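Local structure of alanine racemase (3E5P) at residues H130-T135 / G165-F170; P199-V204 / G218-Y223; L86-L91 / T105-E110. The protein belongs to the alanine racemase family and binds pyridoxal-5'-phosphate at one end of a TIM-barrel domain, which is followed in the chain by a mainly beta-stranded domain. The protein carries 1 engineered substitution. All blocks are in the same frame, centred on the assembly; numbering follows the deposited sequence.

Overall arrangement
All three contacts lie in the TIM-barrel part of the chain and reach the same pyridoxal-5'-phosphate. Contacts 1 and 2 are buried and polar: each joins neighbouring parallel strands. Strands 161-167 and 201-205 are neighbours too, and side-chain bonds from H130 to H203 and from R222 to T168 O tie the two contacts together. Contact 1 is a regular strand ladder, whereas contact 2 is splayed and relies largely on side-chain bonds. Contact 3, partly buried, pairs a loop with the end of strand 103-106, itself bonded to strand 127-132 of contact 1, and has no hydrogen bonds across it. Around the cofactor, H169 of contact 1 and L86 of contact 3 take opposite ring faces, while R222 of contact 2 reaches N1.

Contact 1 of 3, residues H130-T135 / G165-F170; sequences HLKVDT and GIFTHF. With PLP (pyridoxal-5'-phosphate), chain J.
H130 lays its imidazole over the backbone of G165, with G165 CA 4.0 Å from the centroid of the H130 ring in a CH-pi contact. Glycine suits this place because the ring occupies the space beside its CA. The H130 nitrogens are engaged by E164 at NE2 and by H203 at ND1. Next, L131 N donates to G165 O while L131 O accepts F167 N at 2.9 Å, and the L131 side chain turns to the other face of the sheet, alongside I166. These bonds belong to a ladder between parallel strands 127-132 and 161-167, neighbours in the TIM barrel and the two strands of a beta-alpha-beta unit whose crossover is helix 146-156. K132 lies on the inner face with H130, its CB 4.0 Å from the centroid of the F167 ring and over that ring's face. F167 presents this face because CG sits between the backbone N and carbonyl carbon (chi1 70°). Beyond CB the K132 chain runs extended past H169 CB. V133 N bonds F167 O at 2.9 Å, and V133 O receives the hydroxyl of T168, OG1 to O 2.8 Å. T135 OG1 donates to T168 OG1 at 2.8 Å, and the two hydroxyls continue the link beyond the backbone bonds. Just after T168, H169 lays its ring against the cofactor, CE1 3.1 Å from PLP N1, while Y267 of the second subunit bonds H169 NE2.

Contact 2 of 3, residues P199-V204 / G218-Y223; sequences PRYVHV and GNMIRY. With PLP (pyridoxal-5'-phosphate), chain J.
N219 meets the backbone of R200 and V202 with three polar atoms. Its ND2 donates to R200 O at 2.7 Å. Its OD1 accepts V202 N at 2.8 Å, and its backbone N donates to V202 O. A chi1 of 62° swings the N219 amide toward R200 and V202; asparagine suits the place because it offers both a donor and an acceptor where the strands are too splayed for a regular ladder. The strands are 201-205 and 220-223, parallel neighbours linked by helix 207-212 in a beta-alpha-beta unit of the TIM barrel. Between them M220 SD rests over the face of the H203 ring, 4.1 Å from its centroid, and M220 also makes an oblique Met-aromatic contact with Y201. R222 spends its guanidinium on several acceptors. NH1 donates to H203 ND1 at 2.9 Å and makes a weak bond to H203 O. ND1 lies in the guanidinium plane, whereas NH1 stands tilted out of the imidazole plane, the two planes being 60° apart. NH2 is taken by T168 O and H169 ND1, and H203 NE2 is paired with H130 ND1. The remaining nitrogen, R222 NE, donates to PLP N1 at 3.0 Å with an N-H...N angle of 162°; such a donor is consistent with N1 acting as an acceptor, its pyridine nitrogen probably unprotonated.

Contact 3 of 3, residues L86-L91 / T105-E110; sequences LSVVDL and TVATQE. With PLP (pyridoxal-5'-phosphate), chain J.
S87 and T105 bring their backbones to a CA-CA distance of 5.9 Å, where the loop after strand 83-85 passes beside the end of strand 103-106 without a hydrogen bond between the two segments. Both strands belong to the parallel barrel of the TIM fold, and the loop leads on to helix 94-99, so the contact joins the connections at one end of neighbouring barrel strands. T105 carries most of it. Its CB points toward the loop, and its CG2 methyl presses on the backbone of L86, 3.5 Å from L86 C. The hydroxyl oxygen lies alongside, T105 OG1 standing 3.7 Å from L86 O in van der Waals contact. A short, branched residue fits here, since its two small branches both lie against the loop backbone. Farther along, V88 CG2 meets the methyl of A107, CG2 to CB 4.4 Å, and I140 packs against both residues. The compact alanine also touches H255 of the second subunit. S87 turns the other way and sends its hydroxyl to Q316 of the second subunit, so the loop has one flank on the barrel and another at the dimer interface. The CB of L86 points away from T105, and a chi2 near 180° extends CD1 away from CA and onto the cofactor. An apolar methyl suits the flat ring it meets there: L86 CD1 lies over the pyridine ring on the face away from H169, 3.7 Å from PLP C2.

Contact 1 of 3, residues H130-T135 / G165-F170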
# COMPACT_ATOMS: atom_id res chain seq x y z
N HIS C 130 -26.19 11.89 10.46
CA HIS C 130 -25.86 13.16 9.80
C HIS C 130 -26.30 12.97 8.35
O HIS C 130 -25.86 12.05 7.68
CB HIS C 130 -24.35 13.45 9.83
CG HIS C 130 -23.83 13.83 11.19
ND1 HIS C 130 -22.90 14.83 11.37
CD2 HIS C 130 -24.08 13.32 12.42
CE1 HIS C 130 -22.60 14.93 12.65
NE2 HIS C 130 -23.31 14.02 13.31
N LEU C 131 -27.18 13.84 7.86
CA LEU C 131 -27.66 13.72 6.49
C LEU C 131 -26.73 14.45 5.54
O LEU C 131 -26.36 15.60 5.78
CB LEU C 131 -29.07 14.29 6.38
CG LEU C 131 -30.12 13.64 7.29
CD1 LEU C 131 -31.48 14.33 7.11
CD2 LEU C 131 -30.23 12.16 6.94
N LYS C 132 -26.33 13.79 4.46
CA LYS C 132 -25.45 14.44 3.51
C LYS C 132 -26.22 14.91 2.29
O LYS C 132 -26.97 14.15 1.68
CB LYS C 132 -24.32 13.52 3.06
CG LYS C 132 -23.25 14.25 2.23
CD LYS C 132 -22.18 13.31 1.71
CE LYS C 132 -21.21 14.05 0.80
NZ LYS C 132 -20.23 13.14 0.13
N VAL C 133 -26.05 16.17 1.95
CA VAL C 133 -26.70 16.71 0.77
C VAL C 133 -25.58 16.91 -0.26
O VAL C 133 -24.56 17.54 0.04
CB VAL C 133 -27.45 18.02 1.11
CG1 VAL C 133 -26.71 18.77 2.20
CG2 VAL C 133 -27.61 18.87 -0.12
N ASP C 134 -25.77 16.58 -1.49
CA ASP C 134 -24.76 16.56 -2.44
C ASP C 134 -25.02 17.64 -3.32
O ASP C 134 -25.85 17.55 -4.02
CB ASP C 134 -24.95 15.27 -3.20
CG ASP C 134 -24.34 15.27 -4.51
OD1 ASP C 134 -23.87 16.25 -4.90
OD2 ASP C 134 -24.28 14.28 -5.19
N THR C 135 -24.32 18.68 -3.29
CA THR C 135 -24.51 19.87 -4.12
C THR C 135 -23.29 20.00 -5.03
O THR C 135 -22.81 21.12 -5.22
CB THR C 135 -24.25 20.80 -2.90
OG1 THR C 135 -22.92 20.60 -2.42
CG2 THR C 135 -25.24 20.55 -1.78
N GLY C 165 -26.44 16.07 12.70
CA GLY C 165 -26.05 17.08 11.74
C GLY C 165 -26.57 16.95 10.32
O GLY C 165 -27.39 16.09 10.01
N ILE C 166 -26.11 17.86 9.48
CA ILE C 166 -26.46 17.88 8.07
C ILE C 166 -25.24 18.50 7.42
O ILE C 166 -24.78 19.55 7.84
CB ILE C 166 -27.73 18.72 7.82
CG1 ILE C 166 -28.17 18.57 6.37
CG2 ILE C 166 -27.50 20.17 8.19
CD1 ILE C 166 -29.53 19.13 6.08
N PHE C 167 -24.68 17.83 6.42
CA PHE C 167 -23.46 18.35 5.82
C PHE C 167 -23.31 18.09 4.34
O PHE C 167 -24.02 17.27 3.77
CB PHE C 167 -22.27 17.72 6.54
CG PHE C 167 -22.12 16.25 6.25
CD1 PHE C 167 -21.04 15.79 5.49
CD2 PHE C 167 -23.04 15.33 6.74
CE1 PHE C 167 -20.89 14.42 5.23
CE2 PHE C 167 -22.90 13.97 6.48
CZ PHE C 167 -21.82 13.51 5.72
N THR C 168 -22.37 18.80 3.73
CA THR C 168 -22.05 18.64 2.31
C THR C 168 -20.53 18.59 2.23
O THR C 168 -19.86 18.72 3.26
CB THR C 168 -22.57 19.81 1.45
OG1 THR C 168 -22.50 19.45 0.06
CG2 THR C 168 -21.73 21.06 1.66
N HIS C 169 -19.99 18.39 1.03
CA HIS C 169 -18.53 18.32 0.85
C HIS C 169 -18.15 18.96 -0.47
O HIS C 169 -18.77 18.68 -1.48
CB HIS C 169 -18.09 16.86 0.86
CG HIS C 169 -16.61 16.66 0.89
ND1 HIS C 169 -15.82 17.16 1.90
CD2 HIS C 169 -15.79 15.98 0.06
CE1 HIS C 169 -14.57 16.78 1.70
NE2 HIS C 169 -14.52 16.06 0.60
N PHE C 170 -17.13 19.83 -0.45
CA PHE C 170 -16.68 20.53 -1.66
C PHE C 170 -15.65 19.73 -2.47
O PHE C 170 -14.74 19.14 -1.90
CB PHE C 170 -16.06 21.89 -1.30
CG PHE C 170 -17.04 22.87 -0.71
CD1 PHE C 170 -17.97 23.50 -1.52
CD2 PHE C 170 -17.07 23.11 0.66
CE1 PHE C 170 -18.92 24.37 -0.98
CE2 PHE C 170 -18.02 23.98 1.21
CZ PHE C 170 -18.95 24.61 0.39
N1 PLP J . -14.60 15.37 4.46
C2 PLP J . -14.75 14.22 3.77
C2A PLP J . -16.14 13.89 3.39
C3 PLP J . -13.67 13.41 3.47
O3 PLP J . -13.81 12.56 2.45
C4 PLP J . -12.36 13.71 3.86
C4A PLP J . -11.47 12.59 4.41
O4A PLP J . -11.19 11.46 3.99
C5 PLP J . -12.25 14.95 4.52
C6 PLP J . -13.36 15.72 4.83
C5A PLP J . -10.97 15.68 4.73
O4P PLP J . -10.65 16.53 3.69
P PLP J . -9.16 16.91 3.58
O1P PLP J . -8.92 17.92 4.54
O2P PLP J . -8.79 17.60 2.39
O3P PLP J . -8.36 15.73 3.80
O HOH W 1 -21.45 17.24 -2.96

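Contact 2 of 3, residues P199-V204 / G218-Y223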
# COMPACT_ATOMS: atom_id res chain seq x y z
N PRO C 199 -29.68 21.03 13.10
CA PRO C 199 -29.07 20.14 14.09
C PRO C 199 -27.96 20.88 14.82
O PRO C 199 -27.78 22.08 14.63
CB PRO C 199 -28.54 19.00 13.23
CG PRO C 199 -28.12 19.71 11.98
CD PRO C 199 -29.29 20.64 11.73
N ARG C 200 -27.21 20.18 15.66
CA ARG C 200 -26.13 20.82 16.41
C ARG C 200 -24.87 20.96 15.58
O ARG C 200 -24.03 21.82 15.87
CB ARG C 200 -25.78 20.00 17.65
CG ARG C 200 -25.11 18.70 17.33
CD ARG C 200 -24.52 18.05 18.56
NE ARG C 200 -23.56 18.91 19.23
CZ ARG C 200 -22.65 18.48 20.11
NH1 ARG C 200 -22.59 17.19 20.43
NH2 ARG C 200 -21.81 19.34 20.66
N TYR C 201 -24.73 20.11 14.56
CA TYR C 201 -23.56 20.11 13.68
C TYR C 201 -23.88 20.38 12.22
O TYR C 201 -24.42 19.52 11.53
CB TYR C 201 -22.83 18.77 13.76
CG TYR C 201 -22.09 18.53 15.06
CD1 TYR C 201 -22.20 17.31 15.72
CD2 TYR C 201 -21.29 19.51 15.61
CE1 TYR C 201 -21.51 17.08 16.91
CE2 TYR C 201 -20.60 19.30 16.79
CZ TYR C 201 -20.72 18.09 17.43
OH TYR C 201 -20.03 17.88 18.61
N VAL C 202 -23.54 21.58 11.76
CA VAL C 202 -23.74 21.95 10.37
C VAL C 202 -22.34 22.17 9.80
O VAL C 202 -21.71 23.22 10.05
CB VAL C 202 -24.59 23.22 10.25
CG1 VAL C 202 -24.61 23.70 8.80
CG2 VAL C 202 -26.00 22.93 10.72
N HIS C 203 -21.86 21.18 9.06
CA HIS C 203 -20.50 21.22 8.51
C HIS C 203 -20.36 21.12 7.00
O HIS C 203 -21.12 20.42 6.33
CB HIS C 203 -19.66 20.12 9.17
CG HIS C 203 -20.37 18.81 9.32
ND1 HIS C 203 -19.88 17.63 8.79
CD2 HIS C 203 -21.50 18.47 9.99
CE1 HIS C 203 -20.66 16.63 9.14
NE2 HIS C 203 -21.66 17.11 9.87
N VAL C 204 -19.36 21.81 6.45
CA VAL C 204 -19.13 21.76 5.02
C VAL C 204 -17.66 21.87 4.66
O VAL C 204 -17.27 21.57 3.54
CB VAL C 204 -19.89 22.91 4.31
CG1 VAL C 204 -21.37 22.86 4.65
CG2 VAL C 204 -19.30 24.26 4.72
N GLY C 218 -21.63 27.38 8.76
CA GLY C 218 -21.26 26.15 9.42
C GLY C 218 -20.67 26.37 10.79
O GLY C 218 -20.13 27.44 11.07
N ASN C 219 -20.75 25.36 11.65
CA ASN C 219 -20.21 25.48 13.00
C ASN C 219 -19.25 24.35 13.35
O ASN C 219 -18.82 24.24 14.49
CB ASN C 219 -21.34 25.53 14.03
CG ASN C 219 -22.19 24.27 14.04
OD1 ASN C 219 -21.99 23.35 13.24
ND2 ASN C 219 -23.14 24.22 14.96
N MET C 220 -18.90 23.51 12.38
CA MET C 220 -17.98 22.40 12.61
C MET C 220 -17.17 22.09 11.36
O MET C 220 -17.74 21.93 10.28
CB MET C 220 -18.77 21.15 13.03
CG MET C 220 -17.90 19.96 13.43
SD MET C 220 -18.00 18.57 12.27
CE MET C 220 -16.77 19.03 11.17
N ILE C 221 -15.85 21.98 11.48
CA ILE C 221 -15.05 21.67 10.30
C ILE C 221 -14.35 20.32 10.38
O ILE C 221 -13.88 19.90 11.44
CB ILE C 221 -13.99 22.75 10.03
CG1 ILE C 221 -12.85 22.64 11.04
CG2 ILE C 221 -14.65 24.13 10.08
CD1 ILE C 221 -11.62 23.42 10.65
N ARG C 222 -14.34 19.61 9.24
CA ARG C 222 -13.71 18.30 9.16
C ARG C 222 -12.29 18.54 8.66
O ARG C 222 -12.06 18.66 7.45
CB ARG C 222 -14.48 17.38 8.19
CG ARG C 222 -15.99 17.25 8.47
CD ARG C 222 -16.70 16.36 7.44
NE ARG C 222 -16.61 16.90 6.08
CZ ARG C 222 -17.46 17.79 5.57
NH1 ARG C 222 -18.48 18.24 6.30
NH2 ARG C 222 -17.28 18.24 4.33
N TYR C 223 -11.35 18.60 9.60
CA TYR C 223 -9.94 18.85 9.32
C TYR C 223 -9.15 17.59 9.01
O TYR C 223 -8.97 16.72 9.87
CB TYR C 223 -9.31 19.57 10.50
CG TYR C 223 -8.31 20.64 10.12
CD1 TYR C 223 -7.16 20.84 10.87
CD2 TYR C 223 -8.53 21.47 9.01
CE1 TYR C 223 -6.25 21.83 10.52
CE2 TYR C 223 -7.63 22.46 8.67
CZ TYR C 223 -6.49 22.63 9.43
OH TYR C 223 -5.58 23.60 9.07
N1 PLP J . -14.60 15.37 4.46
C2 PLP J . -14.75 14.22 3.77
C2A PLP J . -16.14 13.89 3.39
C3 PLP J . -13.67 13.41 3.47
O3 PLP J . -13.81 12.56 2.45
C4 PLP J . -12.36 13.71 3.86
C4A PLP J . -11.47 12.59 4.41
O4A PLP J . -11.19 11.46 3.99
C5 PLP J . -12.25 14.95 4.52
C6 PLP J . -13.36 15.72 4.83
C5A PLP J . -10.97 15.68 4.73
O4P PLP J . -10.65 16.53 3.69
P PLP J . -9.16 16.91 3.58
O1P PLP J . -8.92 17.92 4.54
O2P PLP J . -8.79 17.60 2.39
O3P PLP J . -8.36 15.73 3.80

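Contact 3 of 3, residues L86-L91 / T105-E110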
# COMPACT_ATOMS: atom_id res chain seq x y z
N LEU C 86 -17.82 8.75 7.79
CA LEU C 86 -18.11 9.54 6.60
C LEU C 86 -18.87 8.92 5.43
O LEU C 86 -19.27 9.64 4.51
CB LEU C 86 -16.82 10.19 6.11
CG LEU C 86 -16.27 11.23 7.09
CD1 LEU C 86 -14.99 11.83 6.54
CD2 LEU C 86 -17.30 12.32 7.32
N SER C 87 -19.09 7.61 5.42
CA SER C 87 -19.82 7.02 4.31
C SER C 87 -20.97 6.07 4.69
O SER C 87 -21.22 5.81 5.87
CB SER C 87 -18.87 6.29 3.35
OG SER C 87 -19.50 6.11 2.08
N VAL C 88 -21.68 5.58 3.68
CA VAL C 88 -22.82 4.69 3.87
C VAL C 88 -22.47 3.38 4.57
O VAL C 88 -21.53 2.68 4.20
CB VAL C 88 -23.50 4.38 2.53
CG1 VAL C 88 -24.54 3.30 2.70
CG2 VAL C 88 -24.14 5.64 2.00
N VAL C 89 -23.24 3.06 5.60
CA VAL C 89 -23.03 1.85 6.37
C VAL C 89 -24.09 0.80 6.01
O VAL C 89 -25.24 1.14 5.75
CB VAL C 89 -23.09 2.15 7.88
CG1 VAL C 89 -23.20 0.86 8.69
CG2 VAL C 89 -21.84 2.92 8.29
N ASP C 90 -23.68 -0.46 5.98
CA ASP C 90 -24.58 -1.55 5.65
C ASP C 90 -25.60 -1.74 6.77
O ASP C 90 -25.25 -1.71 7.95
CB ASP C 90 -23.78 -2.83 5.46
CG ASP C 90 -24.60 -3.93 4.83
OD1 ASP C 90 -25.56 -4.42 5.47
OD2 ASP C 90 -24.29 -4.31 3.67
N LEU C 91 -26.87 -1.92 6.39
CA LEU C 91 -27.93 -2.11 7.36
C LEU C 91 -27.63 -3.26 8.31
O LEU C 91 -27.96 -3.19 9.49
CB LEU C 91 -29.26 -2.37 6.65
CG LEU C 91 -29.83 -1.11 5.99
CD1 LEU C 91 -31.02 -1.47 5.14
CD2 LEU C 91 -30.22 -0.10 7.06
N THR C 105 -23.54 8.76 8.45
CA THR C 105 -24.06 9.69 7.47
C THR C 105 -25.15 8.94 6.72
O THR C 105 -25.05 7.73 6.51
CB THR C 105 -22.97 10.20 6.49
OG1 THR C 105 -22.89 9.35 5.35
CG2 THR C 105 -21.63 10.21 7.16
N VAL C 106 -26.20 9.65 6.35
CA VAL C 106 -27.31 9.06 5.62
C VAL C 106 -27.42 9.78 4.28
O VAL C 106 -27.28 11.00 4.21
CB VAL C 106 -28.64 9.21 6.39
CG1 VAL C 106 -29.78 8.61 5.60
CG2 VAL C 106 -28.51 8.53 7.75
N ALA C 107 -27.68 9.02 3.22
CA ALA C 107 -27.79 9.59 1.89
C ALA C 107 -29.11 9.29 1.18
O ALA C 107 -29.35 9.81 0.08
CB ALA C 107 -26.64 9.11 1.04
N THR C 108 -29.94 8.46 1.78
CA THR C 108 -31.23 8.09 1.19
C THR C 108 -32.28 7.83 2.26
O THR C 108 -31.95 7.47 3.39
CB THR C 108 -31.11 6.81 0.35
OG1 THR C 108 -30.89 5.68 1.21
CG2 THR C 108 -29.96 6.93 -0.64
N GLN C 109 -33.56 8.01 1.93
CA GLN C 109 -34.62 7.75 2.88
C GLN C 109 -34.77 6.23 2.95
O GLN C 109 -35.14 5.68 3.98
CB GLN C 109 -35.94 8.37 2.43
CG GLN C 109 -35.78 9.47 1.41
CD GLN C 109 -35.51 8.92 0.02
OE1 GLN C 109 -36.37 8.31 -0.60
NE2 GLN C 109 -34.29 9.14 -0.47
N GLU C 110 -34.46 5.57 1.85
CA GLU C 110 -34.55 4.11 1.79
C GLU C 110 -33.82 3.49 2.98
O GLU C 110 -34.36 2.62 3.67
CB GLU C 110 -33.94 3.59 0.48
CG GLU C 110 -34.62 4.08 -0.80
CD GLU C 110 -34.12 5.44 -1.29
OE1 GLU C 110 -32.89 5.60 -1.50
OE2 GLU C 110 -34.95 6.36 -1.48
N1 PLP J . -14.60 15.37 4.46
C2 PLP J . -14.75 14.22 3.77
C2A PLP J . -16.14 13.89 3.39
C3 PLP J . -13.67 13.41 3.47
O3 PLP J . -13.81 12.56 2.45
C4 PLP J . -12.36 13.71 3.86
C4A PLP J . -11.47 12.59 4.41
O4A PLP J . -11.19 11.46 3.99
C5 PLP J . -12.25 14.95 4.52
C6 PLP J . -13.36 15.72 4.83
C5A PLP J . -10.97 15.68 4.73
O4P PLP J . -10.65 16.53 3.69
P PLP J . -9.16 16.91 3.58
O1P PLP J . -8.92 17.92 4.54
O2P PLP J . -8.79 17.60 2.39
O3P PLP J . -8.36 15.73 3.80